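Local atomic coordinates of N-acetylglucosamine-6-phosphate deacetylase (Thermotoga maritima, PDB entry 1O12), a protein that probably removes the acetyl group from N-acetylglucosamine 6-phosphate, as a metal-dependent hydrolase that binds one divalent cation per subunit. Residues E237-D241 / G242-S246; R247-V250 / K251-Y254; L305-S308 / Q309-N313; T318-S321 / I322-A326. All blocks are in the same frame, centred on the assembly; numbering follows the deposited sequence.

Contact 1 (E237-D241 / G242-S246); sequences ELICD and GVHLS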
loop_
_atom_site.group_PDB
_atom_site.type_symbol
_atom_site.label_atom_id
_atom_site.label_comp_id
_atom_site.label_asym_id
_atom_site.label_seq_id
_atom_site.Cartn_x
_atom_site.Cartn_y
_atom_site.Cartn_z
ATOM N N GLU A 237 -0.223 -12.874 -6.549
ATOM C CA GLU A 237 -0.409 -14.151 -5.911
ATOM C C GLU A 237 0.207 -14.040 -4.505
ATOM O O GLU A 237 1.206 -13.376 -4.315
ATOM C CB GLU A 237 0.152 -15.308 -6.781
ATOM C CG GLU A 237 1.624 -15.526 -6.821
ATOM C CD GLU A 237 2.029 -16.684 -7.749
ATOM O OE1 GLU A 237 3.151 -17.190 -7.574
ATOM O OE2 GLU A 237 1.258 -17.086 -8.659
ATOM N N LEU A 238 -0.438 -14.648 -3.519
ATOM C CA LEU A 238 0.029 -14.590 -2.146
ATOM C C LEU A 238 0.159 -15.975 -1.490
ATOM O O LEU A 238 -0.738 -16.801 -1.595
ATOM C CB LEU A 238 -0.949 -13.780 -1.300
ATOM C CG LEU A 238 -1.500 -12.400 -1.630
ATOM C CD1 LEU A 238 -2.339 -11.959 -0.411
ATOM C CD2 LEU A 238 -0.382 -11.380 -1.924
ATOM N N ILE A 239 1.266 -16.226 -0.805
ATOM C CA ILE A 239 1.431 -17.499 -0.108
ATOM C C ILE A 239 0.983 -17.274 1.339
ATOM O O ILE A 239 1.720 -16.668 2.108
ATOM C CB ILE A 239 2.902 -17.957 -0.121
ATOM C CG1 ILE A 239 3.361 -18.196 -1.560
ATOM C CG2 ILE A 239 3.072 -19.225 0.737
ATOM C CD1 ILE A 239 4.874 -18.220 -1.716
ATOM N N CYS A 240 -0.206 -17.751 1.719
ATOM C CA CYS A 240 -0.696 -17.521 3.071
ATOM C C CYS A 240 -0.326 -18.499 4.152
ATOM O O CYS A 240 -1.197 -19.075 4.792
ATOM C CB CYS A 240 -2.196 -17.376 3.066
ATOM S SG CYS A 240 -2.642 -15.926 2.214
ATOM N N ASP A 241 0.968 -18.632 4.383
ATOM C CA ASP A 241 1.480 -19.552 5.368
ATOM C C ASP A 241 1.952 -18.862 6.633
ATOM O O ASP A 241 2.454 -19.516 7.543
ATOM C CB ASP A 241 2.630 -20.369 4.780
ATOM C CG ASP A 241 3.757 -19.508 4.264
ATOM O OD1 ASP A 241 4.709 -20.096 3.709
ATOM O OD2 ASP A 241 3.708 -18.263 4.402
ATOM N N GLY A 242 1.794 -17.547 6.683
ATOM C CA GLY A 242 2.208 -16.796 7.859
ATOM C C GLY A 242 3.693 -16.505 7.908
ATOM O O GLY A 242 4.146 -15.751 8.770
ATOM N N VAL A 243 4.444 -17.102 6.984
ATOM C CA VAL A 243 5.882 -16.902 6.906
ATOM C C VAL A 243 6.297 -16.048 5.692
ATOM O O VAL A 243 7.040 -15.077 5.854
ATOM C CB VAL A 243 6.590 -18.266 6.869
ATOM C CG1 VAL A 243 8.101 -18.086 6.934
ATOM C CG2 VAL A 243 6.079 -19.117 8.036
ATOM N N HIS A 244 5.845 -16.411 4.481
ATOM C CA HIS A 244 6.172 -15.619 3.287
ATOM C C HIS A 244 5.626 -14.195 3.435
ATOM O O HIS A 244 6.172 -13.249 2.862
ATOM C CB HIS A 244 5.627 -16.277 2.029
ATOM C CG HIS A 244 6.419 -17.471 1.594
ATOM N ND1 HIS A 244 6.372 -18.677 2.263
ATOM C CD2 HIS A 244 7.339 -17.618 0.614
ATOM C CE1 HIS A 244 7.233 -19.512 1.716
ATOM N NE2 HIS A 244 7.833 -18.895 0.715
ATOM N N LEU A 245 4.544 -14.059 4.195
ATOM C CA LEU A 245 3.952 -12.762 4.535
ATOM C C LEU A 245 3.422 -12.909 5.956
ATOM O O LEU A 245 2.946 -13.988 6.346
ATOM C CB LEU A 245 2.751 -12.400 3.678
ATOM C CG LEU A 245 2.823 -12.134 2.193
ATOM C CD1 LEU A 245 3.008 -13.438 1.459
ATOM C CD2 LEU A 245 1.491 -11.472 1.782
ATOM N N SER A 246 3.483 -11.844 6.738
ATOM C CA SER A 246 2.937 -11.943 8.080
ATOM C C SER A 246 1.444 -11.687 7.945
ATOM O O SER A 246 0.973 -11.174 6.918
ATOM C CB SER A 246 3.554 -10.889 8.999
ATOM O OG SER A 246 3.257 -9.566 8.564
#
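Ile239 and His244 face each other, CA atoms 6.1 Å apart, where the chain coming off strand 235-239 bends through an inverse gamma turn centred on Cys240 and doubles back at Gly242, whose positive phi suits a glycine. The carboxylate of Asp241 fills the inside of this bend. With CG set between the backbone N and the carbonyl carbon (chi1 57°), it is aimed forward at the residues that follow. OD2 takes two backbone amides: Val243 N reaches it at 2.9 Å from well above the carboxylate plane, while His244 N, at 2.8 Å, comes in on the syn side and closer to that plane. OD1 uses its syn lone pair to accept from His244 ND1 at 2.6 Å, with carboxylate and imidazole planes turned 31° from each other. Over one face of the same ring lies Ile239 CD1, 3.8 Å from the ring centroid in a CH-pi contact, so the imidazole is held at its edge by the acid and on a face by the methyl. With an alanine here in place of Asp241, both amides would probably lose their common acceptor and the imidazole would be freer to turn about its CB-CG bond. Beneath the turn, Leu245 CD1 rests 3.5 Å from Ile239 O, and Leu245 CD2 meets Leu238 CD2 at 4.2 Å. His244 is a predicted substrate-binding residue, and Ile239 also touches Asp267, the predicted proton donor/acceptor; the arrangement is consistent with an active-site loop at the end of a barrel strand, as in TIM-barrel amidohydrolases.

Contact 2 (R247-V250 / K251-Y254); sequences REMV and KLVY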
loop_
_atom_site.group_PDB
_atom_site.type_symbol
_atom_site.label_atom_id
_atom_site.label_comp_id
_atom_site.label_asym_id
_atom_site.label_seq_id
_atom_site.Cartn_x
_atom_site.Cartn_y
_atom_site.Cartn_z
ATOM N N ARG A 247 0.694 -12.033 8.979
ATOM C CA ARG A 247 -0.728 -11.786 8.955
ATOM C C ARG A 247 -0.979 -10.267 8.690
ATOM O O ARG A 247 -1.861 -9.905 7.920
ATOM C CB ARG A 247 -1.350 -12.285 10.276
ATOM C CG ARG A 247 -1.816 -11.199 11.257
ATOM C CD ARG A 247 -3.318 -11.304 11.594
ATOM N NE ARG A 247 -3.648 -12.575 12.243
ATOM C CZ ARG A 247 -4.892 -13.018 12.456
ATOM N NH1 ARG A 247 -5.092 -14.197 13.062
ATOM N NH2 ARG A 247 -5.939 -12.288 12.058
ATOM N N GLU A 248 -0.193 -9.377 9.284
ATOM C CA GLU A 248 -0.406 -7.954 9.022
ATOM C C GLU A 248 -0.227 -7.592 7.528
ATOM O O GLU A 248 -1.019 -6.832 6.983
ATOM C CB GLU A 248 0.529 -7.099 9.874
ATOM C CG GLU A 248 0.340 -7.305 11.354
ATOM C CD GLU A 248 0.797 -8.698 11.811
ATOM O OE1 GLU A 248 1.916 -9.119 11.422
ATOM O OE2 GLU A 248 0.039 -9.363 12.573
HETATM N N MSE A 249 0.802 -8.131 6.874
HETATM C CA MSE A 249 1.032 -7.865 5.453
HETATM C C MSE A 249 -0.162 -8.298 4.608
HETATM O O MSE A 249 -0.660 -7.537 3.762
HETATM C CB MSE A 249 2.245 -8.630 4.944
HETATM C CG MSE A 249 3.330 -7.758 4.337
HETATM SE SE MSE A 249 2.770 -6.402 3.020
HETATM C CE MSE A 249 4.503 -6.202 2.121
ATOM N N VAL A 250 -0.578 -9.546 4.822
ATOM C CA VAL A 250 -1.721 -10.098 4.127
ATOM C C VAL A 250 -2.905 -9.159 4.336
ATOM O O VAL A 250 -3.631 -8.829 3.390
ATOM C CB VAL A 250 -2.117 -11.503 4.682
ATOM C CG1 VAL A 250 -3.394 -11.977 4.009
ATOM C CG2 VAL A 250 -0.994 -12.491 4.446
ATOM N N LYS A 251 -3.119 -8.747 5.582
ATOM C CA LYS A 251 -4.221 -7.842 5.880
ATOM C C LYS A 251 -4.089 -6.549 5.085
ATOM O O LYS A 251 -5.084 -6.002 4.628
ATOM C CB LYS A 251 -4.269 -7.523 7.361
ATOM C CG LYS A 251 -5.680 -7.387 7.904
ATOM C CD LYS A 251 -5.688 -7.428 9.451
ATOM C CE LYS A 251 -5.065 -8.736 9.982
ATOM N NZ LYS A 251 -5.005 -8.828 11.483
ATOM N N LEU A 252 -2.858 -6.075 4.920
ATOM C CA LEU A 252 -2.585 -4.861 4.154
ATOM C C LEU A 252 -2.842 -5.083 2.654
ATOM O O LEU A 252 -3.552 -4.303 2.013
ATOM C CB LEU A 252 -1.136 -4.406 4.375
ATOM C CG LEU A 252 -0.665 -3.182 3.572
ATOM C CD1 LEU A 252 -1.696 -2.022 3.701
ATOM C CD2 LEU A 252 0.735 -2.765 4.055
ATOM N N VAL A 253 -2.283 -6.140 2.089
ATOM C CA VAL A 253 -2.512 -6.392 0.669
ATOM C C VAL A 253 -4.017 -6.542 0.415
ATOM O O VAL A 253 -4.561 -6.025 -0.577
ATOM C CB VAL A 253 -1.786 -7.646 0.183
ATOM C CG1 VAL A 253 -2.159 -7.910 -1.261
ATOM C CG2 VAL A 253 -0.295 -7.459 0.322
ATOM N N TYR A 254 -4.702 -7.225 1.323
ATOM C CA TYR A 254 -6.138 -7.399 1.153
ATOM C C TYR A 254 -6.829 -6.030 1.143
ATOM O O TYR A 254 -7.645 -5.737 0.257
ATOM C CB TYR A 254 -6.693 -8.273 2.260
ATOM C CG TYR A 254 -8.192 -8.266 2.331
ATOM C CD1 TYR A 254 -8.968 -8.655 1.232
ATOM C CD2 TYR A 254 -8.847 -7.894 3.513
ATOM C CE1 TYR A 254 -10.354 -8.682 1.308
ATOM C CE2 TYR A 254 -10.227 -7.918 3.602
ATOM C CZ TYR A 254 -10.979 -8.313 2.503
ATOM O OH TYR A 254 -12.352 -8.379 2.625
#
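Arg247 and Lys251 sit one turn apart at the start of helix 247-257, the helix of a beta-alpha-beta unit between strands 235-239 and 262-265. Their backbones are joined by an i to i+4 bond, Lys251 N to Arg247 O at 2.9 Å, and Val253 N repeats the pattern with Met249 O at 2.7 Å. The two long side chains cross, and Lys251 NZ comes to the edge of the guanidinium, 3.6 Å from Arg247 NH2. Two like charges this close probably disfavour each other; the carboxylate of Glu248 is nearby but not in contact, its OE2 5.2 Å from Lys251 NZ. A different side of the helix is apolar: Met249, present as selenomethionine, puts SE 4.2 Å from Val253 CG2 and 4.3 Å from Leu252 CD2. Farther out, Val253 faces strand 235-239, leaning on Leu236, and Val250 packs on Phe317 of helix 307-318. Met249 and Leu252 face the second subunit, on its His219 and Leu217 respectively, so the helix is wedged between its own barrel and the dimer partner. At Tyr254, CG lies anti to the backbone N (chi1 168°), which carries the ring off the helix while CB stays 3.3 Å from Val250 O.

Contact 3 (L305-S308 / Q309-N313); sequences LFFS and QAVKN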
loop_
_atom_site.group_PDB
_atom_site.type_symbol
_atom_site.label_atom_id
_atom_site.label_comp_id
_atom_site.label_asym_id
_atom_site.label_seq_id
_atom_site.Cartn_x
_atom_site.Cartn_y
_atom_site.Cartn_z
ATOM N N LEU A 305 2.714 -25.510 2.723
ATOM C CA LEU A 305 1.334 -25.085 2.849
ATOM C C LEU A 305 0.374 -25.904 1.980
ATOM O O LEU A 305 0.571 -25.984 0.775
ATOM C CB LEU A 305 1.265 -23.609 2.455
ATOM C CG LEU A 305 -0.085 -22.898 2.557
ATOM C CD1 LEU A 305 -0.557 -22.888 3.987
ATOM C CD2 LEU A 305 0.061 -21.494 2.032
ATOM N N PHE A 306 -0.641 -26.526 2.583
ATOM C CA PHE A 306 -1.641 -27.273 1.810
ATOM C C PHE A 306 -2.640 -26.232 1.318
ATOM O O PHE A 306 -2.947 -25.290 2.044
ATOM C CB PHE A 306 -2.381 -28.314 2.660
ATOM C CG PHE A 306 -1.586 -29.564 2.943
ATOM C CD1 PHE A 306 -0.461 -29.888 2.199
ATOM C CD2 PHE A 306 -1.991 -30.448 3.955
ATOM C CE1 PHE A 306 0.249 -31.062 2.450
ATOM C CE2 PHE A 306 -1.276 -31.627 4.207
ATOM C CZ PHE A 306 -0.162 -31.927 3.454
ATOM N N PHE A 307 -3.152 -26.381 0.101
ATOM C CA PHE A 307 -4.067 -25.376 -0.401
ATOM C C PHE A 307 -5.184 -25.121 0.590
ATOM O O PHE A 307 -5.534 -23.973 0.884
ATOM C CB PHE A 307 -4.657 -25.764 -1.741
ATOM C CG PHE A 307 -5.206 -24.587 -2.490
ATOM C CD1 PHE A 307 -6.490 -24.121 -2.233
ATOM C CD2 PHE A 307 -4.396 -23.883 -3.380
ATOM C CE1 PHE A 307 -6.952 -22.963 -2.850
ATOM C CE2 PHE A 307 -4.836 -22.729 -4.006
ATOM C CZ PHE A 307 -6.116 -22.261 -3.744
ATOM N N SER A 308 -5.744 -26.200 1.109
ATOM C CA SER A 308 -6.826 -26.104 2.086
ATOM C C SER A 308 -6.484 -25.182 3.267
ATOM O O SER A 308 -7.346 -24.437 3.749
ATOM C CB SER A 308 -7.157 -27.493 2.614
ATOM O OG SER A 308 -8.322 -27.447 3.388
ATOM N N GLN A 309 -5.236 -25.242 3.732
ATOM C CA GLN A 309 -4.800 -24.425 4.852
ATOM C C GLN A 309 -4.680 -22.982 4.394
ATOM O O GLN A 309 -4.957 -22.062 5.150
ATOM C CB GLN A 309 -3.457 -24.921 5.392
ATOM C CG GLN A 309 -3.088 -24.335 6.768
ATOM C CD GLN A 309 -4.176 -24.587 7.812
ATOM O OE1 GLN A 309 -4.534 -25.731 8.080
ATOM N NE2 GLN A 309 -4.705 -23.513 8.398
ATOM N N ALA A 310 -4.284 -22.802 3.139
ATOM C CA ALA A 310 -4.152 -21.486 2.550
ATOM C C ALA A 310 -5.483 -20.756 2.657
ATOM O O ALA A 310 -5.527 -19.594 3.051
ATOM C CB ALA A 310 -3.751 -21.604 1.112
ATOM N N VAL A 311 -6.570 -21.437 2.320
ATOM C CA VAL A 311 -7.884 -20.822 2.372
ATOM C C VAL A 311 -8.285 -20.438 3.796
ATOM O O VAL A 311 -8.776 -19.312 4.043
ATOM C CB VAL A 311 -8.949 -21.759 1.757
ATOM C CG1 VAL A 311 -10.348 -21.156 1.894
ATOM C CG2 VAL A 311 -8.621 -21.981 0.290
ATOM N N LYS A 312 -8.053 -21.355 4.732
ATOM C CA LYS A 312 -8.414 -21.089 6.110
ATOM C C LYS A 312 -7.609 -19.899 6.606
ATOM O O LYS A 312 -8.163 -18.985 7.233
ATOM C CB LYS A 312 -8.130 -22.296 7.001
ATOM C CG LYS A 312 -9.020 -23.511 6.765
ATOM C CD LYS A 312 -8.970 -24.462 7.967
ATOM C CE LYS A 312 -9.358 -25.894 7.614
ATOM N NZ LYS A 312 -8.284 -26.618 6.827
ATOM N N ASN A 313 -6.308 -19.912 6.310
ATOM C CA ASN A 313 -5.427 -18.857 6.771
ATOM C C ASN A 313 -5.893 -17.524 6.266
ATOM O O ASN A 313 -6.111 -16.599 7.054
ATOM C CB ASN A 313 -3.960 -19.079 6.328
ATOM C CG ASN A 313 -3.238 -20.148 7.149
ATOM O OD1 ASN A 313 -3.664 -20.515 8.242
ATOM N ND2 ASN A 313 -2.130 -20.638 6.623
#
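The first turn of helix 307-318 begins here, with Phe306 as N-cap and Leu305 just ahead of it, at the end of the loop that holds the predicted substrate-binding residues Leu300, Ala301 and Gly302. The turn is opened by Phe306 O, which accepts from Ala310 N at 3.0 Å and more weakly from Gln309 N; Val311 N then bonds to Phe307 O at 3.1 Å. Leu305 folds back over this turn. Its CD2 meets Ala310 CB at 3.9 Å, the N' to N4 contact of a hydrophobic staple, and its CD1 lies across the Gln309 chain, 3.8 Å from Gln309 CB. On another side of the helix, Val311 CG2 approaches the Phe307 ring obliquely, 3.7 Å from Phe307 CE1. This pair continues into the interior, where the Phe307 ring meets that of Phe57 on strand 52-59 and Val311 packs on Leu325 of helix 322-336. Ser308 and Lys312 lie along a more polar side, Ser308 OG being 3.5 Å from Lys312 NZ. Both ends of the Asn313 amide are engaged: ND2 donates to Cys240 O, tying the helix to the turn after strand 235-239, and OD1 receives Gln309 NE2. For that second bond the Gln309 chain, bent at chi2 (55°), brings its amide up beside the helix. The resulting side-chain bridge spans one turn, and both links together should fix which way the Asn313 amide is flipped. Gln309 NE2 reaches Asn313 OD1 at 3.2 Å, in the plane of its own amide but 56° above the carbonyl plane of the asparagine.

Contact 4 (T318-S321 / I322-A326); sequences TGCS and ITELA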
loop_
_atom_site.group_PDB
_atom_site.type_symbol
_atom_site.label_atom_id
_atom_site.label_comp_id
_atom_site.label_asym_id
_atom_site.label_seq_id
_atom_site.Cartn_x
_atom_site.Cartn_y
_atom_site.Cartn_z
ATOM N N THR A 318 -7.786 -12.072 7.182
ATOM C CA THR A 318 -8.563 -10.947 6.705
ATOM C C THR A 318 -9.982 -10.798 7.219
ATOM O O THR A 318 -10.512 -9.695 7.255
ATOM C CB THR A 318 -8.655 -10.956 5.151
ATOM O OG1 THR A 318 -9.589 -11.962 4.724
ATOM C CG2 THR A 318 -7.291 -11.233 4.530
ATOM N N GLY A 319 -10.616 -11.897 7.593
ATOM C CA GLY A 319 -11.988 -11.801 8.036
ATOM C C GLY A 319 -12.897 -11.589 6.839
ATOM O O GLY A 319 -14.023 -11.111 6.995
ATOM N N CYS A 320 -12.438 -11.938 5.641
ATOM C CA CYS A 320 -13.267 -11.754 4.440
ATOM C C CYS A 320 -14.427 -12.746 4.410
ATOM O O CYS A 320 -14.504 -13.666 5.223
ATOM C CB CYS A 320 -12.433 -11.952 3.178
ATOM S SG CYS A 320 -11.966 -13.695 2.979
ATOM N N SER A 321 -15.334 -12.572 3.464
ATOM C CA SER A 321 -16.489 -13.460 3.348
ATOM C C SER A 321 -16.128 -14.689 2.511
ATOM O O SER A 321 -15.104 -14.685 1.826
ATOM C CB SER A 321 -17.630 -12.736 2.666
ATOM O OG SER A 321 -17.298 -12.485 1.307
ATOM N N ILE A 322 -16.975 -15.727 2.567
ATOM C CA ILE A 322 -16.737 -16.929 1.787
ATOM C C ILE A 322 -16.890 -16.601 0.321
ATOM O O ILE A 322 -16.330 -17.264 -0.511
ATOM C CB ILE A 322 -17.674 -18.057 2.161
ATOM C CG1 ILE A 322 -17.564 -18.323 3.662
ATOM C CG2 ILE A 322 -17.249 -19.333 1.425
ATOM C CD1 ILE A 322 -18.118 -19.695 4.104
ATOM N N THR A 323 -17.647 -15.564 0.004
ATOM C CA THR A 323 -17.766 -15.139 -1.386
ATOM C C THR A 323 -16.426 -14.575 -1.890
ATOM O O THR A 323 -16.061 -14.774 -3.038
ATOM C CB THR A 323 -18.812 -14.037 -1.567
ATOM O OG1 THR A 323 -20.130 -14.592 -1.447
ATOM C CG2 THR A 323 -18.642 -13.393 -2.910
ATOM N N GLU A 324 -15.700 -13.863 -1.040
ATOM C CA GLU A 324 -14.422 -13.307 -1.444
ATOM C C GLU A 324 -13.335 -14.369 -1.537
ATOM O O GLU A 324 -12.398 -14.236 -2.342
ATOM C CB GLU A 324 -13.966 -12.239 -0.453
ATOM C CG GLU A 324 -14.765 -10.949 -0.483
ATOM C CD GLU A 324 -14.519 -10.163 0.777
ATOM O OE1 GLU A 324 -14.926 -10.671 1.839
ATOM O OE2 GLU A 324 -13.907 -9.069 0.726
ATOM N N LEU A 325 -13.457 -15.396 -0.691
ATOM C CA LEU A 325 -12.520 -16.501 -0.656
ATOM C C LEU A 325 -12.636 -17.301 -1.937
ATOM O O LEU A 325 -11.675 -17.939 -2.349
ATOM C CB LEU A 325 -12.804 -17.433 0.508
ATOM C CG LEU A 325 -12.095 -17.206 1.838
ATOM C CD1 LEU A 325 -12.557 -18.309 2.812
ATOM C CD2 LEU A 325 -10.588 -17.226 1.651
ATOM N N ALA A 326 -13.811 -17.281 -2.556
ATOM C CA ALA A 326 -13.989 -17.989 -3.810
ATOM C C ALA A 326 -13.199 -17.293 -4.923
ATOM O O ALA A 326 -12.707 -17.940 -5.863
ATOM C CB ALA A 326 -15.460 -18.044 -4.188
#
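A capping box closes the N-terminal end of helix 322-336, with Ser321 as N-cap and Glu324 as its partner three residues on. The exchange is reciprocal. Glu324 N donates to Ser321 OG at 3.2 Å, and Ser321 N returns a short, nearly straight bond of 2.5 Å to Glu324 OE1, meeting that oxygen almost head-on down its C-O bond. Ser321 OG is placed for this by a chi1 of 68°, which tucks it between its own N and carbonyl carbon, and there it also lies 3.0 Å from Glu324 OE1. Behind the box, Leu325 N takes up the helical pattern with Ser321 O at 3.1 Å. Cys320 precedes the cap and fits the N' place of a hydrophobic staple: its SG lies 3.7 Å from Leu325 CG, while its CB is pressed against the carboxylate, 3.1 Å from Glu324 OE1. The turn leading in is an ST turn, in which Cys320 N donates to Thr318 OG1 at 3.0 Å, and Gly319 between them takes a positive phi as the preceding helix ends. The second carboxylate oxygen, Glu324 OE2, is bound by the hydroxyl of Tyr254 on helix 247-257. If an alanine stood in place of Glu324, Ser321 N and the Tyr254 hydroxyl would probably both be left without their mate, and the helix start would be less firmly tied down. A carboxylate lying at a helix N-terminus, with an amide donating to one oxygen and a phenol hydrogen-bonded to the other, is likely to be stabilised in its ionised form.

Contacts 1 and 3 are the more buried, near the barrel mouth, and meet through Asn313 ND2 and Cys240 O, 2.6 Å apart, and through Leu305. Contacts 2 and 4 lie farther out and only partly buried; Tyr254 OH and Glu324 OE2 join them at 2.6 Å. Contact 1 runs into contact 2, with Leu245 CD2 touching Val250 CG2 at 3.8 Å, and these two alone border the second subunit. Contacts 3 and 4 begin consecutive helices that touch at Val311 and Leu325. In both contact 1 and contact 4 a carboxylate accepts from the backbone, two amides in the first and one in the second, beside the predicted substrate site in one and away from the annotated sites in the other.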